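Local coordinates for DNA helicase RecQ (Deinococcus radiodurans, PDB 4Q48), which probably couples ATP hydrolysis to the unwinding of duplex DNA by 3'-5' translocation, and is represented here by its catalytic core, at residues Asp370-Leu373 against Thr374-Ala378; Asp412-Arg415 against Glu416-Ala420; Leu474-Leu477 against Val478-Tyr482. One frame throughout, in Å; residues are numbered along the deposited sequence.

Contact 1: Asp370-Leu373 against Thr374-Ala378; sequences DALL and TYCEA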
ATOM      1  N   ASP A 370      11.299   0.604  -8.308  1.00 38.56           N
ATOM      2  CA  ASP A 370      12.442   0.876  -7.436  1.00 35.65           C
ATOM      3  C   ASP A 370      12.122   0.437  -6.014  1.00 36.08           C
ATOM      4  O   ASP A 370      12.970  -0.119  -5.308  1.00 32.74           O
ATOM      5  CB  ASP A 370      12.816   2.357  -7.451  1.00 34.10           C
ATOM      6  CG  ASP A 370      13.969   2.678  -6.495  1.00 51.42           C
ATOM      7  OD1 ASP A 370      15.172   2.401  -6.809  1.00 48.26           O
ATOM      8  OD2 ASP A 370      13.645   3.191  -5.391  1.00 53.25           O
ATOM      9  N   ALA A 371      10.890   0.699  -5.604  1.00 31.50           N
ATOM     10  CA  ALA A 371      10.448   0.290  -4.312  1.00 28.63           C
ATOM     11  C   ALA A 371      10.560  -1.228  -4.232  1.00 37.58           C
ATOM     12  O   ALA A 371      11.192  -1.764  -3.307  1.00 36.55           O
ATOM     13  CB  ALA A 371       9.051   0.734  -4.076  1.00 26.96           C
ATOM     14  N   LEU A 372      10.000  -1.913  -5.231  1.00 31.85           N
ATOM     15  CA  LEU A 372       9.928  -3.360  -5.197  1.00 30.95           C
ATOM     16  C   LEU A 372      11.320  -4.009  -5.159  1.00 34.34           C
ATOM     17  O   LEU A 372      11.609  -4.847  -4.298  1.00 29.94           O
ATOM     18  CB  LEU A 372       9.130  -3.853  -6.403  1.00 35.57           C
ATOM     19  CG  LEU A 372       8.845  -5.353  -6.488  1.00 35.47           C
ATOM     20  CD1 LEU A 372       8.303  -5.877  -5.164  1.00 32.77           C
ATOM     21  CD2 LEU A 372       7.819  -5.571  -7.571  1.00 37.51           C
ATOM     22  N   LEU A 373      12.191  -3.560  -6.064  1.00 39.03           N
ATOM     23  CA  LEU A 373      13.583  -3.996  -6.107  1.00 33.80           C
ATOM     24  C   LEU A 373      14.326  -3.720  -4.797  1.00 34.19           C
ATOM     25  O   LEU A 373      15.130  -4.537  -4.338  1.00 33.91           O
ATOM     26  CB  LEU A 373      14.302  -3.325  -7.277  1.00 32.09           C
ATOM     27  CG  LEU A 373      13.910  -3.847  -8.663  1.00 32.97           C
ATOM     28  CD1 LEU A 373      14.735  -3.192  -9.738  1.00 35.53           C
ATOM     29  CD2 LEU A 373      14.126  -5.335  -8.731  1.00 34.35           C
ATOM     30  N   THR A 374      14.062  -2.577  -4.182  1.00 33.48           N
ATOM     31  CA  THR A 374      14.685  -2.280  -2.901  1.00 28.42           C
ATOM     32  C   THR A 374      14.259  -3.304  -1.852  1.00 32.06           C
ATOM     33  O   THR A 374      15.076  -3.734  -1.042  1.00 32.12           O
ATOM     34  CB  THR A 374      14.367  -0.868  -2.480  1.00 23.15           C
ATOM     35  OG1 THR A 374      15.005   0.008  -3.410  1.00 30.55           O
ATOM     36  CG2 THR A 374      14.882  -0.571  -1.111  1.00 20.72           C
ATOM     37  N   TYR A 375      12.986  -3.712  -1.877  1.00 34.23           N
ATOM     38  CA  TYR A 375      12.504  -4.765  -0.982  1.00 28.79           C
ATOM     39  C   TYR A 375      13.160  -6.098  -1.332  1.00 33.27           C
ATOM     40  O   TYR A 375      13.595  -6.828  -0.440  1.00 37.81           O
ATOM     41  CB  TYR A 375      10.978  -4.876  -1.021  1.00 26.46           C
ATOM     42  CG  TYR A 375      10.423  -6.150  -0.425  1.00 28.79           C
ATOM     43  CD1 TYR A 375      10.459  -6.379   0.943  1.00 30.23           C
ATOM     44  CD2 TYR A 375       9.856  -7.125  -1.234  1.00 28.67           C
ATOM     45  CE1 TYR A 375       9.959  -7.541   1.491  1.00 28.44           C
ATOM     46  CE2 TYR A 375       9.355  -8.291  -0.699  1.00 30.57           C
ATOM     47  CZ  TYR A 375       9.398  -8.488   0.670  1.00 33.05           C
ATOM     48  OH  TYR A 375       8.874  -9.643   1.208  1.00 32.24           O
ATOM     49  N   CYS A 376      13.241  -6.426  -2.618  1.00 28.81           N
ATOM     50  CA  CYS A 376      13.868  -7.689  -3.013  1.00 33.84           C
ATOM     51  C   CYS A 376      15.314  -7.788  -2.521  1.00 31.01           C
ATOM     52  O   CYS A 376      15.805  -8.870  -2.228  1.00 31.90           O
ATOM     53  CB  CYS A 376      13.805  -7.886  -4.537  1.00 34.20           C
ATOM     54  SG  CYS A 376      12.102  -8.163  -5.171  1.00 34.66           S
ATOM     55  N   GLU A 377      15.996  -6.660  -2.454  1.00 35.33           N
ATOM     56  CA  GLU A 377      17.430  -6.645  -2.156  1.00 37.00           C
ATOM     57  C   GLU A 377      17.797  -6.428  -0.696  1.00 31.84           C
ATOM     58  O   GLU A 377      18.966  -6.149  -0.389  1.00 33.51           O
ATOM     59  CB  GLU A 377      18.105  -5.575  -3.025  1.00 35.88           C
ATOM     60  CG  GLU A 377      18.491  -6.090  -4.388  1.00 43.81           C
ATOM     61  CD  GLU A 377      18.516  -5.000  -5.425  1.00 59.36           C
ATOM     62  OE1 GLU A 377      18.598  -3.817  -5.030  1.00 61.20           O
ATOM     63  OE2 GLU A 377      18.426  -5.327  -6.635  1.00 67.59           O
ATOM     64  N   ALA A 378      16.816  -6.520   0.195  1.00 25.80           N
ATOM     65  CA  ALA A 378      17.039  -6.145   1.592  1.00 26.46           C
ATOM     66  C   ALA A 378      18.237  -6.842   2.217  1.00 33.95           C
ATOM     67  O   ALA A 378      18.472  -8.046   2.030  1.00 33.95           O
ATOM     68  CB  ALA A 378      15.813  -6.407   2.409  1.00 30.49           C
TER
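The last turns of helix 359-376, in the zinc-binding domain of the RecQ core, bring D370 and T374 together one helical turn apart. The D370 carbonyl oxygen is gripped twice by the same residue: T374 N donates to D370 O at 2.9 Å and T374 OG1 donates to D370 O at 2.8 Å, from opposite faces of the carbonyl plane. This double hold depends on the threonine torsion: with OG1 beside the backbone N (chi1 -66°), the hydroxyl folds back on the preceding turn, while CG2 points away from it and packs on L480. The D370 carboxylate slants past the threonine hydroxyl without closing on it, OD2 staying 4.0 Å from T374 OG1, and hydrogen-bonds S479 OG instead. On the buried side, L372 and Y375 meet loosely, L372 CD1 lying 4.4 Å from Y375 CD2. L372 O, which accepts the next-turn bond from C376 N, lies at the edge of the tyrosine ring, near its plane. CG of Y375 is anti to the backbone N (chi1 165°), which sends the ring away from the helix and into a pocket lined by Y214, V216 and V385. There its hydroxyl hydrogen-bonds Y320 OH and its ring takes a cation-pi contact from R382. The tyrosine side chain stands about 9 Å from the zinc ion, beside the site of C381, C398, C401 and C404 without forming part of it. C376 SG also rests against L372, 4.4 Å from L372 CD1, and the cysteine side chain packs on V216 and M338 as well. At E377 the chain leaves helical geometry; the closing bond from E377 N to L373 O, 3.0 Å long, is bent to 135° at the hydrogen, and E377 CB comes to 3.4 Å from that same L373 O.

Contact 2: Asp412-Arg415 against Glu416-Ala420; sequences DLTR and EAQMA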
ATOM      1  N   ASP A 412      29.159  -2.804   5.495  1.00 30.43           N
ATOM      2  CA  ASP A 412      28.692  -1.764   6.399  1.00 32.75           C
ATOM      3  C   ASP A 412      29.116  -0.406   5.825  1.00 33.95           C
ATOM      4  O   ASP A 412      30.300  -0.126   5.677  1.00 38.25           O
ATOM      5  CB  ASP A 412      29.237  -1.938   7.817  1.00 25.36           C
ATOM      6  CG  ASP A 412      28.608  -0.965   8.800  1.00 36.63           C
ATOM      7  OD1 ASP A 412      28.255   0.153   8.360  1.00 33.77           O
ATOM      8  OD2 ASP A 412      28.481  -1.290  10.020  1.00 42.61           O
ATOM      9  N   LEU A 413      28.139   0.431   5.499  1.00 26.19           N
ATOM     10  CA  LEU A 413      28.430   1.728   4.932  1.00 30.15           C
ATOM     11  C   LEU A 413      27.799   2.814   5.798  1.00 30.77           C
ATOM     12  O   LEU A 413      27.516   3.901   5.336  1.00 30.22           O
ATOM     13  CB  LEU A 413      27.936   1.806   3.491  1.00 31.17           C
ATOM     14  CG  LEU A 413      28.850   1.092   2.507  1.00 33.53           C
ATOM     15  CD1 LEU A 413      28.190   0.987   1.160  1.00 33.10           C
ATOM     16  CD2 LEU A 413      30.130   1.868   2.399  1.00 35.30           C
ATOM     17  N   THR A 414      27.587   2.485   7.065  1.00 33.37           N
ATOM     18  CA  THR A 414      27.007   3.382   8.055  1.00 29.65           C
ATOM     19  C   THR A 414      27.775   4.704   8.170  1.00 31.95           C
ATOM     20  O   THR A 414      27.187   5.771   8.234  1.00 33.99           O
ATOM     21  CB  THR A 414      26.971   2.682   9.415  1.00 31.10           C
ATOM     22  OG1 THR A 414      26.158   1.493   9.329  1.00 30.06           O
ATOM     23  CG2 THR A 414      26.488   3.617  10.490  1.00 30.42           C
ATOM     24  N   ARG A 415      29.099   4.613   8.186  1.00 37.58           N
ATOM     25  CA  ARG A 415      29.998   5.759   8.327  1.00 34.81           C
ATOM     26  C   ARG A 415      29.828   6.689   7.127  1.00 37.37           C
ATOM     27  O   ARG A 415      29.803   7.921   7.255  1.00 39.77           O
ATOM     28  CB  ARG A 415      31.447   5.236   8.432  1.00 40.33           C
ATOM     29  CG  ARG A 415      32.594   6.231   8.555  1.00 44.36           C
ATOM     30  CD  ARG A 415      33.963   5.507   8.762  1.00 57.30           C
ATOM     31  NE  ARG A 415      34.336   4.578   7.670  1.00 67.39           N
ATOM     32  CZ  ARG A 415      34.795   3.326   7.846  1.00 62.93           C
ATOM     33  NH1 ARG A 415      34.956   2.822   9.079  1.00 47.44           N
ATOM     34  NH2 ARG A 415      35.096   2.567   6.787  1.00 48.03           N
ATOM     35  N   GLU A 416      29.702   6.089   5.950  1.00 34.62           N
ATOM     36  CA  GLU A 416      29.542   6.854   4.720  1.00 35.75           C
ATOM     37  C   GLU A 416      28.138   7.462   4.648  1.00 32.11           C
ATOM     38  O   GLU A 416      27.960   8.587   4.161  1.00 30.91           O
ATOM     39  CB  GLU A 416      29.823   5.972   3.493  1.00 36.12           C
ATOM     40  CG  GLU A 416      31.309   5.673   3.223  1.00 32.42           C
ATOM     41  CD  GLU A 416      31.914   4.593   4.132  1.00 37.02           C
ATOM     42  OE1 GLU A 416      31.211   4.017   5.005  1.00 39.23           O
ATOM     43  OE2 GLU A 416      33.124   4.322   3.976  1.00 47.75           O
ATOM     44  N   ALA A 417      27.147   6.711   5.119  1.00 28.86           N
ATOM     45  CA  ALA A 417      25.784   7.211   5.160  1.00 28.40           C
ATOM     46  C   ALA A 417      25.733   8.461   6.017  1.00 30.07           C
ATOM     47  O   ALA A 417      25.116   9.447   5.617  1.00 29.58           O
ATOM     48  CB  ALA A 417      24.814   6.162   5.677  1.00 25.69           C
ATOM     49  N   GLN A 418      26.418   8.443   7.163  1.00 30.67           N
ATOM     50  CA  GLN A 418      26.432   9.618   8.047  1.00 28.92           C
ATOM     51  C   GLN A 418      27.078  10.817   7.333  1.00 30.08           C
ATOM     52  O   GLN A 418      26.502  11.916   7.304  1.00 29.94           O
ATOM     53  CB  GLN A 418      27.172   9.337   9.346  1.00 26.96           C
ATOM     54  CG  GLN A 418      26.590   8.264  10.262  1.00 28.40           C
ATOM     55  CD  GLN A 418      27.551   7.916  11.424  1.00 35.14           C
ATOM     56  OE1 GLN A 418      28.722   8.333  11.441  1.00 41.12           O
ATOM     57  NE2 GLN A 418      27.059   7.164  12.387  1.00 29.77           N
ATOM     58  N   MET A 419      28.252  10.605   6.733  1.00 30.12           N
ATOM     59  CA  MET A 419      28.897  11.671   5.978  1.00 25.80           C
ATOM     60  C   MET A 419      27.947  12.259   4.954  1.00 31.00           C
ATOM     61  O   MET A 419      27.830  13.479   4.813  1.00 35.60           O
ATOM     62  CB  MET A 419      30.120  11.180   5.267  1.00 23.40           C
ATOM     63  CG  MET A 419      31.325  11.114   6.091  1.00 24.05           C
ATOM     64  SD  MET A 419      32.642  10.381   5.104  1.00 48.96           S
ATOM     65  CE  MET A 419      33.437   9.386   6.380  1.00 38.10           C
ATOM     66  N   ALA A 420      27.232  11.383   4.269  1.00 32.52           N
ATOM     67  CA  ALA A 420      26.368  11.836   3.202  1.00 33.35           C
ATOM     68  C   ALA A 420      25.206  12.621   3.774  1.00 28.91           C
ATOM     69  O   ALA A 420      24.916  13.712   3.296  1.00 26.76           O
ATOM     70  CB  ALA A 420      25.883  10.656   2.360  1.00 26.43           C
TER
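From D412 to R415 the chain turns into helix 414-426 and meets E416 to M419 in its first turns, within the RQC domain, a winged-helix fold. D412 forms an Asx turn: its OD1 accepts T414 N at 2.7 Å, nearly in line with the C-O bond, and also takes T414 OG1, from the syn side, tilted 28° out of the carboxylate plane. L413 holds the N-cap position. Its carbonyl oxygen receives A417 N, and its CD2 methyl lies against the E416 carboxylate, 3.5 Å from OE1. T414 continues the ladder by accepting Q418 N, while Q418 CG lies 3.3 Å from the same T414 O; T414 OG1 has a further partner in L507 N. R415 runs alongside two neighbours at once. Its CG touches M419 CE at 3.9 Å, and a bend at chi3 (59°) brings the guanidinium back so that one edge faces E416 OE2. That salt bridge is long, 3.9 Å from R415 NH2 to E416 OE2, with the two planar groups turned 61° apart. The stronger partner of E416 OE2 is H465, which hydrogen-bonds it through NE2, and the chain of E416 also packs on W470. With an alanine here, H465 NE2 would probably be left without its acceptor and the R415 guanidinium without its nearby charge. A buried carboxylate in the first turn of a helix, with an imidazole and a guanidinium both near its OE2, is likely to stay ionised.

Contact 3: Leu474-Leu477 against Val478-Tyr482; sequences LRQL and VSLGY
L477 and Y482 pack across a Schellman motif that ends helix 467-479 in the winged-helix RQC domain. Their side chains cross at about a right angle: L477 CD2 sits 3.5 Å from Y482 CB and meets the base of the ring obliquely, 3.7 Å from Y482 CG. This apolar pair straddling the helix end is the classic companion of the motif's two backbone bonds. G481, with positive phi (81°), turns the chain back so that its N reaches V478 O at 3.0 Å, while Y482 N makes a weak bond of 2.8 Å to L477 O. The tyrosine ring then leads away from the helix, its hydroxyl bonded to Q505 OE1, and L477 also packs on A417, A420 and L421 of helix 414-426. One position earlier, Q476 slants across L480. Its CG is anti to the backbone N (chi1 -159°), but a turn at chi2 (72°) lays the amide end over the leucine, NE2 lying 3.8 Å from L480 CD1. Both side chains also lean on L507. V478 CG2 lies near L474 O, which accepts the bond from V478 N. L480 leans toward the carbonyl that its N bonds, CD1 lying 3.6 Å from Q476 O.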
ATOM      1  N   LEU A 474      24.202   7.207  -1.968  1.00 32.65           N
ATOM      2  CA  LEU A 474      23.075   8.130  -2.082  1.00 30.34           C
ATOM      3  C   LEU A 474      21.804   7.469  -2.586  1.00 33.35           C
ATOM      4  O   LEU A 474      20.744   7.737  -2.038  1.00 35.73           O
ATOM      5  CB  LEU A 474      23.427   9.332  -2.968  1.00 30.49           C
ATOM      6  CG  LEU A 474      24.517  10.265  -2.391  1.00 33.63           C
ATOM      7  CD1 LEU A 474      25.048  11.219  -3.457  1.00 35.58           C
ATOM      8  CD2 LEU A 474      24.046  11.042  -1.133  1.00 28.15           C
ATOM      9  N   ARG A 475      21.893   6.573  -3.568  1.00 34.35           N
ATOM     10  CA  ARG A 475      20.691   5.917  -4.062  1.00 29.00           C
ATOM     11  C   ARG A 475      20.108   5.102  -2.960  1.00 30.59           C
ATOM     12  O   ARG A 475      18.891   5.041  -2.762  1.00 33.44           O
ATOM     13  CB  ARG A 475      20.986   5.053  -5.283  1.00 33.86           C
ATOM     14  CG  ARG A 475      21.122   5.867  -6.567  1.00 47.45           C
ATOM     15  CD  ARG A 475      21.181   4.997  -7.813  1.00 47.20           C
ATOM     16  NE  ARG A 475      22.287   4.049  -7.744  1.00 53.26           N
ATOM     17  CZ  ARG A 475      23.522   4.327  -8.164  1.00 45.02           C
ATOM     18  NH1 ARG A 475      23.773   5.517  -8.698  1.00 45.64           N
ATOM     19  NH2 ARG A 475      24.491   3.412  -8.071  1.00 33.50           N
ATOM     20  N   GLN A 476      21.003   4.497  -2.209  1.00 33.49           N
ATOM     21  CA  GLN A 476      20.602   3.590  -1.170  1.00 33.97           C
ATOM     22  C   GLN A 476      19.865   4.368  -0.091  1.00 33.36           C
ATOM     23  O   GLN A 476      18.808   3.928   0.384  1.00 29.80           O
ATOM     24  CB  GLN A 476      21.825   2.861  -0.608  1.00 37.67           C
ATOM     25  CG  GLN A 476      21.436   1.595   0.086  1.00 43.67           C
ATOM     26  CD  GLN A 476      20.987   0.517  -0.895  1.00 49.07           C
ATOM     27  OE1 GLN A 476      21.626   0.283  -1.934  1.00 42.60           O
ATOM     28  NE2 GLN A 476      19.822  -0.076  -0.612  1.00 46.91           N
ATOM     29  N   LEU A 477      20.396   5.546   0.251  1.00 30.60           N
ATOM     30  CA  LEU A 477      19.763   6.382   1.269  1.00 29.69           C
ATOM     31  C   LEU A 477      18.449   6.913   0.735  1.00 30.15           C
ATOM     32  O   LEU A 477      17.477   7.062   1.483  1.00 31.26           O
ATOM     33  CB  LEU A 477      20.673   7.532   1.696  1.00 27.31           C
ATOM     34  CG  LEU A 477      21.820   7.115   2.617  1.00 24.63           C
ATOM     35  CD1 LEU A 477      22.864   8.223   2.736  1.00 22.51           C
ATOM     36  CD2 LEU A 477      21.283   6.714   3.956  1.00 21.00           C
ATOM     37  N   VAL A 478      18.405   7.170  -0.566  1.00 31.38           N
ATOM     38  CA  VAL A 478      17.169   7.648  -1.170  1.00 34.77           C
ATOM     39  C   VAL A 478      16.153   6.524  -1.129  1.00 32.89           C
ATOM     40  O   VAL A 478      15.028   6.729  -0.653  1.00 33.19           O
ATOM     41  CB  VAL A 478      17.352   8.152  -2.623  1.00 31.04           C
ATOM     42  CG1 VAL A 478      15.998   8.459  -3.241  1.00 23.53           C
ATOM     43  CG2 VAL A 478      18.212   9.399  -2.636  1.00 30.63           C
ATOM     44  N   SER A 479      16.542   5.346  -1.621  1.00 31.03           N
ATOM     45  CA  SER A 479      15.596   4.227  -1.704  1.00 31.07           C
ATOM     46  C   SER A 479      15.004   3.832  -0.383  1.00 31.50           C
ATOM     47  O   SER A 479      13.844   3.450  -0.338  1.00 36.31           O
ATOM     48  CB  SER A 479      16.235   3.002  -2.328  1.00 24.98           C
ATOM     49  OG  SER A 479      16.405   3.232  -3.704  1.00 40.08           O
ATOM     50  N   LEU A 480      15.777   3.955   0.692  1.00 28.18           N
ATOM     51  CA  LEU A 480      15.309   3.516   1.994  1.00 27.07           C
ATOM     52  C   LEU A 480      14.594   4.655   2.754  1.00 34.37           C
ATOM     53  O   LEU A 480      14.088   4.469   3.875  1.00 35.62           O
ATOM     54  CB  LEU A 480      16.483   2.941   2.787  1.00 28.17           C
ATOM     55  CG  LEU A 480      17.007   1.616   2.173  1.00 37.87           C
ATOM     56  CD1 LEU A 480      18.407   1.200   2.638  1.00 34.71           C
ATOM     57  CD2 LEU A 480      16.035   0.448   2.394  1.00 32.73           C
ATOM     58  N   GLY A 481      14.521   5.827   2.117  1.00 34.22           N
ATOM     59  CA  GLY A 481      13.822   6.971   2.685  1.00 33.04           C
ATOM     60  C   GLY A 481      14.615   7.765   3.723  1.00 35.25           C
ATOM     61  O   GLY A 481      14.038   8.545   4.484  1.00 23.92           O
ATOM     62  N   TYR A 482      15.934   7.565   3.768  1.00 34.86           N
ATOM     63  CA  TYR A 482      16.757   8.434   4.590  1.00 29.48           C
ATOM     64  C   TYR A 482      16.927   9.744   3.868  1.00 31.42           C
ATOM     65  O   TYR A 482      17.104  10.785   4.496  1.00 34.48           O
ATOM     66  CB  TYR A 482      18.100   7.819   4.881  1.00 30.63           C
ATOM     67  CG  TYR A 482      18.020   6.636   5.797  1.00 39.51           C
ATOM     68  CD1 TYR A 482      17.880   6.802   7.168  1.00 35.23           C
ATOM     69  CD2 TYR A 482      18.050   5.342   5.292  1.00 39.17           C
ATOM     70  CE1 TYR A 482      17.799   5.711   7.995  1.00 36.49           C
ATOM     71  CE2 TYR A 482      17.965   4.270   6.114  1.00 33.01           C
ATOM     72  CZ  TYR A 482      17.842   4.456   7.454  1.00 34.25           C
ATOM     73  OH  TYR A 482      17.761   3.358   8.264  1.00 55.11           O
TER

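In the fold
Along the chain the three contacts come in series: contact 1 ends helix 359-376 of the zinc-binding domain, contact 2 begins helix 414-426 of the RQC domain, and contact 3 ends helix 467-479 of the same domain. Contact 3 stands between the others, its centre 11 Å from that of contact 1 and 12 Å from that of contact 2, and it touches both. The threonine methyl of contact 1 meets L480 (T374 CG2 to L480 CD2, 3.8 Å), joining the two domains. Toward contact 2, L474 and L477 pack on A420. Contacts 1 and 2 do not touch, their nearest atoms being about 12 Å apart, so helix 467-479 bridges them.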